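Local coordinates for protein amine Dehydrogenase (PDB 1JMX) that probably oxidises amines by dehydrogenation and passes the electrons on through heme c, with this chain folded as a beta-propeller, at residues B[14-17]-B[23-26]; B[58-63]-B[91-96]; B[269-272]-B[278-281]; B[319-322]-B[327-330]. All blocks are in the same frame, centred on the assembly; numbering follows the deposited sequence.

Interaction 1: residues B[14-17]-B[23-26]; sequences MIVT and LHVV
Met14 and Val26 face each other across two antiparallel strands, their CB atoms 4.1 Å apart. Val26 N gives Met14 O a short bond of 2.7 Å, and the return bond from Met14 N to Val26 O is more bent, at 140° about the hydrogen. CB of Val26 lies 3.6 Å from Met14 O, closer than it comes to the opposing side chain. The thioether does not follow: with CG anti to the backbone N (chi1 173°), the Met14 chain departs from its neighbour toward Val346.

Two residues on, Val16 and His24 form the second hydrogen-bonded pair, and His24 N bonds Val16 O at 2.9 Å. The strands belong to one blade of a beta-propeller, in which strand 12-18 lies between strand 22-27 and the C-terminal strand 345-348; the two ends of the chain thus share a single sheet, the Velcro closure familiar from this fold.

Leu23 works on the other face. CG anti to the backbone N (chi1 -179°) lets the isobutyl group lean across the strands, CD2 reaching CG2 of Ile15 at 4.0 Å. Beyond that pair lie Ala57 and Val59 of strand 56-61, in the next sheet. On the face shared by Met14 and Val26, the His24 side chain meets that of Val16 at about a right angle, CB to CG2 4.1 Å. The imidazole is buried, and its ND1 has no polar partner in the model.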
loop_
_atom_site.group_PDB
_atom_site.type_symbol
_atom_site.label_atom_id
_atom_site.label_comp_id
_atom_site.label_asym_id
_atom_site.label_seq_id
_atom_site.Cartn_x
_atom_site.Cartn_y
_atom_site.Cartn_z
ATOM N N MET B 14 32.390 -10.649 -13.290
ATOM C CA MET B 14 31.325 -10.024 -12.520
ATOM C C MET B 14 30.215 -11.023 -12.273
ATOM O O MET B 14 29.788 -11.722 -13.188
ATOM C CB MET B 14 30.744 -8.828 -13.273
ATOM C CG MET B 14 29.502 -8.220 -12.616
ATOM S SD MET B 14 28.717 -6.951 -13.642
ATOM C CE MET B 14 29.568 -5.549 -13.052
ATOM N N ILE B 15 29.772 -11.121 -11.028
ATOM C CA ILE B 15 28.679 -12.022 -10.723
ATOM C C ILE B 15 27.416 -11.232 -10.439
ATOM O O ILE B 15 27.460 -10.139 -9.870
ATOM C CB ILE B 15 28.966 -12.951 -9.538
ATOM C CG1 ILE B 15 29.255 -12.145 -8.270
ATOM C CG2 ILE B 15 30.085 -13.900 -9.887
ATOM C CD1 ILE B 15 29.238 -12.996 -7.005
ATOM N N VAL B 16 26.299 -11.776 -10.905
ATOM C CA VAL B 16 24.989 -11.176 -10.707
ATOM C C VAL B 16 23.988 -12.310 -10.580
ATOM O O VAL B 16 24.106 -13.332 -11.249
ATOM C CB VAL B 16 24.544 -10.258 -11.900
ATOM C CG1 VAL B 16 25.382 -9.001 -11.959
ATOM C CG2 VAL B 16 24.618 -11.006 -13.223
ATOM N N THR B 17 23.038 -12.163 -9.672
ATOM C CA THR B 17 22.022 -13.186 -9.528
ATOM C C THR B 17 20.757 -12.709 -10.256
ATOM O O THR B 17 20.428 -11.527 -10.272
ATOM C CB THR B 17 21.802 -13.606 -8.053
ATOM O OG1 THR B 17 21.388 -12.480 -7.274
ATOM C CG2 THR B 17 23.106 -14.169 -7.477
ATOM N N LEU B 23 22.989 -17.676 -11.093
ATOM C CA LEU B 23 24.137 -16.874 -10.718
ATOM C C LEU B 23 24.888 -16.898 -12.033
ATOM O O LEU B 23 25.221 -17.964 -12.544
ATOM C CB LEU B 23 24.963 -17.531 -9.610
ATOM C CG LEU B 23 26.190 -16.755 -9.110
ATOM C CD1 LEU B 23 26.576 -17.244 -7.727
ATOM C CD2 LEU B 23 27.375 -16.900 -10.070
ATOM N N HIS B 24 25.074 -15.730 -12.624
ATOM C CA HIS B 24 25.767 -15.630 -13.894
ATOM C C HIS B 24 27.128 -15.012 -13.733
ATOM O O HIS B 24 27.329 -14.135 -12.898
ATOM C CB HIS B 24 24.954 -14.784 -14.867
ATOM C CG HIS B 24 23.570 -15.295 -15.089
ATOM N ND1 HIS B 24 22.456 -14.674 -14.572
ATOM C CD2 HIS B 24 23.120 -16.379 -15.761
ATOM C CE1 HIS B 24 21.379 -15.355 -14.916
ATOM N NE2 HIS B 24 21.754 -16.394 -15.636
ATOM N N VAL B 25 28.071 -15.495 -14.527
ATOM C CA VAL B 25 29.420 -14.962 -14.515
ATOM C C VAL B 25 29.543 -14.168 -15.810
ATOM O O VAL B 25 29.295 -14.687 -16.900
ATOM C CB VAL B 25 30.489 -16.076 -14.476
ATOM C CG1 VAL B 25 31.875 -15.460 -14.421
ATOM C CG2 VAL B 25 30.272 -16.970 -13.270
ATOM N N VAL B 26 29.850 -12.887 -15.670
ATOM C CA VAL B 26 30.000 -12.008 -16.811
ATOM C C VAL B 26 31.475 -11.751 -17.059
ATOM O O VAL B 26 32.218 -11.394 -16.149
ATOM C CB VAL B 26 29.265 -10.653 -16.587
ATOM C CG1 VAL B 26 29.624 -9.651 -17.690
ATOM C CG2 VAL B 26 27.754 -10.876 -16.564
#

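Interaction 2: residues B[58-63]-B[91-96]; sequences YVLNNH and GRSMYS
The stretch from Leu60 to His63 and that from Arg92 to Tyr95 run 131° apart, and even the nearest alpha carbons, those of Leu60 and Tyr95, stay 7.2 Å from each other. This is a contact between two blades of the beta-propeller, strand 56-61 of one and the interrupted strand 89-99 of another, and side chains bridge the gap.

Arg92 reaches across with a chain bent at chi2 and chi3, which brings the guanidinium face against the carbonyl of His63. The carbonyl oxygen of His63 sits over one face of the flat group, 3.5 Å from NE and 3.6 Å from CZ. Because the N-H groups lie in the guanidinium plane, they do not aim at this oxygen, and the approach is probably electrostatic and van der Waals in nature. With an alanine here, His63 O would probably be left without the cation whose face it rests on, and a gap would open between the two blades. Arg92 also packs on Pro131 of the neighbouring amine dehydrogenase chain.

Leu60 makes the other half of the contact, its methyl set against the backbone of the turn that follows Arg92. There Met94 is the centre of an inverse gamma turn, closed by a weak bond from Tyr95 N to Ser93 O. The Leu60 methyl CD1 rests 3.5 Å from Ser93 O and 3.8 Å from Tyr95 CA.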
loop_
_atom_site.group_PDB
_atom_site.type_symbol
_atom_site.label_atom_id
_atom_site.label_comp_id
_atom_site.label_asym_id
_atom_site.label_seq_id
_atom_site.Cartn_x
_atom_site.Cartn_y
_atom_site.Cartn_z
ATOM N N TYR B 58 29.443 -16.380 -1.962
ATOM C CA TYR B 58 28.525 -16.689 -0.872
ATOM C C TYR B 58 27.262 -15.874 -1.112
ATOM O O TYR B 58 27.331 -14.663 -1.309
ATOM C CB TYR B 58 29.158 -16.403 0.492
ATOM C CG TYR B 58 30.203 -17.435 0.868
ATOM C CD1 TYR B 58 31.545 -17.251 0.533
ATOM C CD2 TYR B 58 29.842 -18.609 1.530
ATOM C CE1 TYR B 58 32.496 -18.205 0.848
ATOM C CE2 TYR B 58 30.788 -19.571 1.845
ATOM C CZ TYR B 58 32.116 -19.364 1.503
ATOM O OH TYR B 58 33.064 -20.315 1.817
ATOM N N VAL B 59 26.121 -16.565 -1.128
ATOM C CA VAL B 59 24.819 -15.962 -1.424
ATOM C C VAL B 59 23.718 -16.132 -0.374
ATOM O O VAL B 59 23.438 -17.246 0.074
ATOM C CB VAL B 59 24.268 -16.535 -2.772
ATOM C CG1 VAL B 59 23.051 -15.750 -3.247
ATOM C CG2 VAL B 59 25.355 -16.534 -3.841
ATOM N N LEU B 60 23.095 -15.017 0.005
ATOM C CA LEU B 60 21.976 -15.018 0.949
ATOM C C LEU B 60 20.796 -15.285 0.025
ATOM O O LEU B 60 20.482 -14.465 -0.836
ATOM C CB LEU B 60 21.803 -13.642 1.596
ATOM C CG LEU B 60 21.223 -13.505 3.009
ATOM C CD1 LEU B 60 20.442 -12.202 3.085
ATOM C CD2 LEU B 60 20.347 -14.675 3.400
ATOM N N ASN B 61 20.179 -16.448 0.178
ATOM C CA ASN B 61 19.070 -16.836 -0.672
ATOM C C ASN B 61 17.967 -17.530 0.114
ATOM O O ASN B 61 17.916 -17.447 1.341
ATOM C CB ASN B 61 19.586 -17.771 -1.768
ATOM C CG ASN B 61 19.125 -17.365 -3.154
ATOM O OD1 ASN B 61 18.531 -16.301 -3.347
ATOM N ND2 ASN B 61 19.402 -18.212 -4.127
ATOM N N ASN B 62 17.075 -18.189 -0.618
ATOM C CA ASN B 62 15.954 -18.932 -0.047
ATOM C C ASN B 62 15.099 -18.094 0.894
ATOM O O ASN B 62 14.813 -18.491 2.028
ATOM C CB ASN B 62 16.453 -20.188 0.663
ATOM C CG ASN B 62 15.435 -21.300 0.653
ATOM O OD1 ASN B 62 14.725 -21.493 -0.330
ATOM N ND2 ASN B 62 15.355 -22.039 1.745
ATOM N N HIS B 63 14.716 -16.917 0.410
ATOM C CA HIS B 63 13.882 -15.985 1.156
ATOM C C HIS B 63 14.497 -15.477 2.454
ATOM O O HIS B 63 13.863 -15.513 3.512
ATOM C CB HIS B 63 12.494 -16.591 1.396
ATOM C CG HIS B 63 11.828 -17.067 0.144
ATOM N ND1 HIS B 63 11.329 -16.204 -0.806
ATOM C CD2 HIS B 63 11.627 -18.313 -0.341
ATOM C CE1 HIS B 63 10.854 -16.896 -1.825
ATOM N NE2 HIS B 63 11.023 -18.179 -1.567
ATOM N N GLY B 91 14.484 -17.945 11.508
ATOM C CA GLY B 91 15.469 -16.887 11.403
ATOM C C GLY B 91 15.619 -16.262 10.028
ATOM O O GLY B 91 15.763 -16.954 9.021
ATOM N N ARG B 92 15.625 -14.935 10.007
ATOM C CA ARG B 92 15.770 -14.178 8.774
ATOM C C ARG B 92 16.933 -13.197 8.858
ATOM O O ARG B 92 17.199 -12.614 9.899
ATOM C CB ARG B 92 14.493 -13.398 8.473
ATOM C CG ARG B 92 13.725 -13.912 7.288
ATOM C CD ARG B 92 12.694 -14.935 7.687
ATOM N NE ARG B 92 12.762 -16.091 6.801
ATOM C CZ ARG B 92 11.714 -16.666 6.221
ATOM N NH1 ARG B 92 10.485 -16.197 6.414
ATOM N NH2 ARG B 92 11.902 -17.740 5.468
ATOM N N SER B 93 17.614 -13.005 7.741
ATOM C CA SER B 93 18.728 -12.077 7.694
ATOM C C SER B 93 18.413 -10.916 6.730
ATOM O O SER B 93 18.218 -11.125 5.534
ATOM C CB SER B 93 19.993 -12.819 7.268
ATOM O OG SER B 93 21.081 -11.931 7.120
ATOM N N MET B 94 18.342 -9.699 7.263
ATOM C CA MET B 94 18.059 -8.519 6.447
ATOM C C MET B 94 19.333 -8.055 5.750
ATOM O O MET B 94 19.900 -7.020 6.108
ATOM C CB MET B 94 17.493 -7.388 7.316
ATOM C CG MET B 94 16.795 -6.279 6.541
ATOM S SD MET B 94 15.363 -6.869 5.601
ATOM C CE MET B 94 14.623 -7.977 6.777
ATOM N N TYR B 95 19.770 -8.829 4.753
ATOM C CA TYR B 95 20.990 -8.545 3.989
ATOM C C TYR B 95 22.227 -8.495 4.902
ATOM O O TYR B 95 23.242 -7.907 4.532
ATOM C CB TYR B 95 20.855 -7.215 3.232
ATOM C CG TYR B 95 19.757 -7.199 2.198
ATOM C CD1 TYR B 95 18.470 -6.771 2.522
ATOM C CD2 TYR B 95 19.997 -7.626 0.903
ATOM C CE1 TYR B 95 17.449 -6.775 1.582
ATOM C CE2 TYR B 95 18.984 -7.634 -0.050
ATOM C CZ TYR B 95 17.712 -7.211 0.295
ATOM O OH TYR B 95 16.705 -7.257 -0.643
ATOM N N SER B 96 22.148 -9.155 6.060
ATOM C CA SER B 96 23.228 -9.138 7.043
ATOM C C SER B 96 24.106 -10.379 7.103
ATOM O O SER B 96 23.844 -11.291 7.882
ATOM C CB SER B 96 22.667 -8.834 8.437
#

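Interaction 3: residues B[269-272]-B[278-281]; sequences QIYG and AKYD
Lys279 lies alongside Tyr271 on one face of a two-stranded antiparallel pairing, both side chains pointing the same way. Strands 269-274 and 276-281 make a beta hairpin within one blade of the propeller. The lysine's CG stands over the phenol ring, 4.2 Å from its centroid and 24° off the normal, a CH-pi contact displaced toward the rim. Its chain is extended throughout, starting with CG opposite the backbone N (chi1 -173°), and therefore follows the ring to its far end, where CE is 3.3 Å from Tyr271 OH. The amide of Gln269 comes against the same methylene, NE2 to CE 3.6 Å.

On the other face, Ile270 packs CG2 against CB of Tyr280 at 3.7 Å. Between the two faces, the hydrogen-bonded pairs Ile270 with Tyr280 and Gly272 with Ala278 set the register, Tyr280 N to Ile270 O measuring 2.9 Å.

An outer layer fixes the side-chain ends. Lys279 NZ and Tyr271 OH both bond Pro323 O, so one carbonyl from outside the hairpin collects an ammonium and a hydroxyl, while the ring of Tyr271 meets Phe302 edge-to-face. A leucine in place of Lys279 would probably leave Pro323 O without its charged donor and the outer part of the Tyr271 ring with less cover. Across the sheet, Tyr280 OH is hydrogen-bonded to Tyr257 OH.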
loop_
_atom_site.group_PDB
_atom_site.type_symbol
_atom_site.label_atom_id
_atom_site.label_comp_id
_atom_site.label_asym_id
_atom_site.label_seq_id
_atom_site.Cartn_x
_atom_site.Cartn_y
_atom_site.Cartn_z
ATOM N N GLN B 269 34.899 11.866 -8.037
ATOM C CA GLN B 269 33.646 11.743 -8.746
ATOM C C GLN B 269 32.854 10.594 -8.167
ATOM O O GLN B 269 33.372 9.491 -8.015
ATOM C CB GLN B 269 33.894 11.480 -10.225
ATOM C CG GLN B 269 34.700 12.551 -10.933
ATOM C CD GLN B 269 34.901 12.227 -12.400
ATOM O OE1 GLN B 269 34.967 11.052 -12.787
ATOM N NE2 GLN B 269 34.992 13.265 -13.231
ATOM N N ILE B 270 31.611 10.883 -7.798
ATOM C CA ILE B 270 30.708 9.876 -7.264
ATOM C C ILE B 270 29.506 9.756 -8.212
ATOM O O ILE B 270 28.970 10.762 -8.692
ATOM C CB ILE B 270 30.247 10.214 -5.822
ATOM C CG1 ILE B 270 29.466 9.029 -5.234
ATOM C CG2 ILE B 270 29.416 11.492 -5.810
ATOM C CD1 ILE B 270 29.102 9.190 -3.799
ATOM N N TYR B 271 29.146 8.516 -8.527
ATOM C CA TYR B 271 28.037 8.223 -9.424
ATOM C C TYR B 271 26.875 7.563 -8.689
ATOM O O TYR B 271 27.043 6.492 -8.118
ATOM C CB TYR B 271 28.500 7.280 -10.531
ATOM C CG TYR B 271 29.604 7.807 -11.413
ATOM C CD1 TYR B 271 29.412 7.939 -12.786
ATOM C CD2 TYR B 271 30.854 8.132 -10.890
ATOM C CE1 TYR B 271 30.438 8.378 -13.621
ATOM C CE2 TYR B 271 31.884 8.572 -11.713
ATOM C CZ TYR B 271 31.672 8.691 -13.078
ATOM O OH TYR B 271 32.691 9.111 -13.908
ATOM N N GLY B 272 25.705 8.195 -8.723
ATOM C CA GLY B 272 24.520 7.646 -8.078
ATOM C C GLY B 272 23.508 7.221 -9.128
ATOM O O GLY B 272 23.545 7.729 -10.244
ATOM N N ALA B 278 23.503 9.947 -12.213
ATOM C CA ALA B 278 24.125 11.250 -12.012
ATOM C C ALA B 278 25.604 11.152 -11.663
ATOM O O ALA B 278 26.032 10.245 -10.955
ATOM C CB ALA B 278 23.381 12.039 -10.960
ATOM N N LYS B 279 26.361 12.135 -12.138
ATOM C CA LYS B 279 27.801 12.220 -11.941
ATOM C C LYS B 279 28.054 13.484 -11.135
ATOM O O LYS B 279 27.702 14.572 -11.577
ATOM C CB LYS B 279 28.472 12.318 -13.316
ATOM C CG LYS B 279 29.968 12.248 -13.319
ATOM C CD LYS B 279 30.460 12.113 -14.751
ATOM C CE LYS B 279 31.979 12.172 -14.812
ATOM N NZ LYS B 279 32.503 11.916 -16.181
ATOM N N TYR B 280 28.615 13.339 -9.938
ATOM C CA TYR B 280 28.878 14.488 -9.082
ATOM C C TYR B 280 30.338 14.750 -8.782
ATOM O O TYR B 280 31.157 13.831 -8.730
ATOM C CB TYR B 280 28.158 14.344 -7.744
ATOM C CG TYR B 280 26.683 14.553 -7.835
ATOM C CD1 TYR B 280 25.840 13.518 -8.226
ATOM C CD2 TYR B 280 26.126 15.791 -7.558
ATOM C CE1 TYR B 280 24.474 13.714 -8.347
ATOM C CE2 TYR B 280 24.762 16.000 -7.676
ATOM C CZ TYR B 280 23.941 14.958 -8.073
ATOM O OH TYR B 280 22.597 15.169 -8.219
ATOM N N ASP B 281 30.627 16.015 -8.497
ATOM C CA ASP B 281 31.959 16.456 -8.135
ATOM C C ASP B 281 31.880 16.571 -6.616
ATOM O O ASP B 281 31.150 17.413 -6.105
ATOM C CB ASP B 281 32.228 17.828 -8.752
ATOM C CG ASP B 281 33.661 18.265 -8.598
ATOM O OD1 ASP B 281 34.160 18.315 -7.454
ATOM O OD2 ASP B 281 34.288 18.563 -9.635
#

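Interaction 4: residues B[319-322]-B[327-330]; sequences AVFN and EKVK
Phe321 presents the face of its ring to the backbone and first methylene of Lys328, while Val320 runs side by side with Lys330 on the other side of the sheet. The strands, 317-322 and 327-333, form a beta hairpin that ends one propeller blade, and a classic beta bulge interrupts their pairing.

The aromatic arrangement is a CH-pi contact: CB of Lys328 lies 3.9 Å from the Phe321 centroid, 21° off the ring normal. Lys328 N sits over the same face, also offset toward the rim, 3.4 Å from CE2, so the ring spreads under both main chain and side chain. Ala319 CB approaches the ring's edge, in its plane. The two side chains cross obliquely; farther out the lysine bends at chi3 and carries NZ away to a salt bridge with Asp294 and a hydrogen bond with Asn331.

Opposite the aromatic pair, CB of Val320 meets CG of Lys330 at 4.0 Å. The lysine's CG is wedged between its own backbone N and carbonyl carbon (chi1 59°), the position from which its first methylenes run alongside the valine before the chain leads away.

The bulge places Val329 and Lys330 together opposite Val320. Val329 takes a helix-like backbone turn there, and its CG2 swings to within 4.0 Å of CB of Asn322. One carbonyl serves both bulge residues: Val320 O accepts Val329 N at 2.7 Å, and Lys330 N in a weak bond of 3.4 Å.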
loop_
_atom_site.group_PDB
_atom_site.type_symbol
_atom_site.label_atom_id
_atom_site.label_comp_id
_atom_site.label_asym_id
_atom_site.label_seq_id
_atom_site.Cartn_x
_atom_site.Cartn_y
_atom_site.Cartn_z
ATOM N N ALA B 319 23.233 -2.471 -18.011
ATOM C CA ALA B 319 23.518 -1.380 -18.923
ATOM C C ALA B 319 25.008 -1.123 -18.732
ATOM O O ALA B 319 25.502 -1.166 -17.606
ATOM C CB ALA B 319 22.708 -0.138 -18.559
ATOM N N VAL B 320 25.744 -0.962 -19.825
ATOM C CA VAL B 320 27.175 -0.689 -19.729
ATOM C C VAL B 320 27.366 0.749 -20.172
ATOM O O VAL B 320 26.962 1.122 -21.267
ATOM C CB VAL B 320 28.031 -1.620 -20.617
ATOM C CG1 VAL B 320 29.509 -1.350 -20.373
ATOM C CG2 VAL B 320 27.716 -3.074 -20.322
ATOM N N PHE B 321 27.958 1.551 -19.296
ATOM C CA PHE B 321 28.200 2.957 -19.554
ATOM C C PHE B 321 29.668 3.327 -19.597
ATOM O O PHE B 321 30.519 2.662 -19.003
ATOM C CB PHE B 321 27.555 3.813 -18.463
ATOM C CG PHE B 321 26.125 4.152 -18.718
ATOM C CD1 PHE B 321 25.135 3.183 -18.623
ATOM C CD2 PHE B 321 25.760 5.460 -19.044
ATOM C CE1 PHE B 321 23.799 3.509 -18.849
ATOM C CE2 PHE B 321 24.423 5.795 -19.273
ATOM C CZ PHE B 321 23.445 4.821 -19.175
ATOM N N ASN B 322 29.953 4.390 -20.341
ATOM C CA ASN B 322 31.292 4.944 -20.414
ATOM C C ASN B 322 31.138 5.983 -19.325
ATOM O O ASN B 322 30.273 6.851 -19.427
ATOM C CB ASN B 322 31.524 5.637 -21.755
ATOM C CG ASN B 322 32.886 6.295 -21.838
ATOM O OD1 ASN B 322 33.203 7.195 -21.066
ATOM N ND2 ASN B 322 33.699 5.842 -22.777
ATOM N N GLU B 327 27.496 7.818 -21.266
ATOM C CA GLU B 327 26.579 7.274 -22.245
ATOM C C GLU B 327 26.629 5.768 -22.346
ATOM O O GLU B 327 27.697 5.161 -22.287
ATOM C CB GLU B 327 26.808 7.904 -23.607
ATOM C CG GLU B 327 26.337 9.357 -23.658
ATOM C CD GLU B 327 26.409 9.961 -25.043
ATOM O OE1 GLU B 327 26.028 11.147 -25.193
ATOM O OE2 GLU B 327 26.842 9.245 -25.976
ATOM N N LYS B 328 25.450 5.177 -22.508
ATOM C CA LYS B 328 25.319 3.741 -22.603
ATOM C C LYS B 328 25.989 3.202 -23.852
ATOM O O LYS B 328 25.639 3.577 -24.970
ATOM C CB LYS B 328 23.850 3.333 -22.588
ATOM C CG LYS B 328 23.642 1.861 -22.265
ATOM C CD LYS B 328 22.225 1.424 -22.518
ATOM C CE LYS B 328 21.927 1.454 -23.997
ATOM N NZ LYS B 328 20.546 0.987 -24.278
ATOM N N VAL B 329 26.990 2.355 -23.633
ATOM C CA VAL B 329 27.751 1.705 -24.693
ATOM C C VAL B 329 26.990 0.477 -25.184
ATOM O O VAL B 329 26.894 0.249 -26.391
ATOM C CB VAL B 329 29.168 1.288 -24.197
ATOM C CG1 VAL B 329 29.915 0.521 -25.283
ATOM C CG2 VAL B 329 29.964 2.524 -23.780
ATOM N N LYS B 330 26.462 -0.320 -24.255
ATOM C CA LYS B 330 25.699 -1.506 -24.636
ATOM C C LYS B 330 24.899 -2.095 -23.492
ATOM O O LYS B 330 24.878 -1.542 -22.400
ATOM C CB LYS B 330 26.600 -2.580 -25.263
ATOM C CG LYS B 330 27.728 -3.069 -24.386
ATOM C CD LYS B 330 28.570 -4.115 -25.110
ATOM C CE LYS B 330 27.778 -5.404 -25.341
ATOM N NZ LYS B 330 28.649 -6.565 -25.752
#

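Interactions 1, 3 and 4 each pair neighbouring strands inside a propeller blade, whereas interaction 2 joins two blades, so together they sample how the fold is built and how its sheets are packed. Interactions 1 and 2 touch directly: CD1 of Leu23 meets CG2 of Val59 at 4.1 Å, carrying the apolar layer from one blade into the next. Interactions 3 and 4 lie on the same side of the chain's centre, their nearest atoms about 6 Å apart, and interaction 2 is across that centre, its own centre about 30 Å from that of interaction 3. Arg92 of interaction 2 has its side chain about 13 Å from heme c, whose pocket includes His119 and Tyr120.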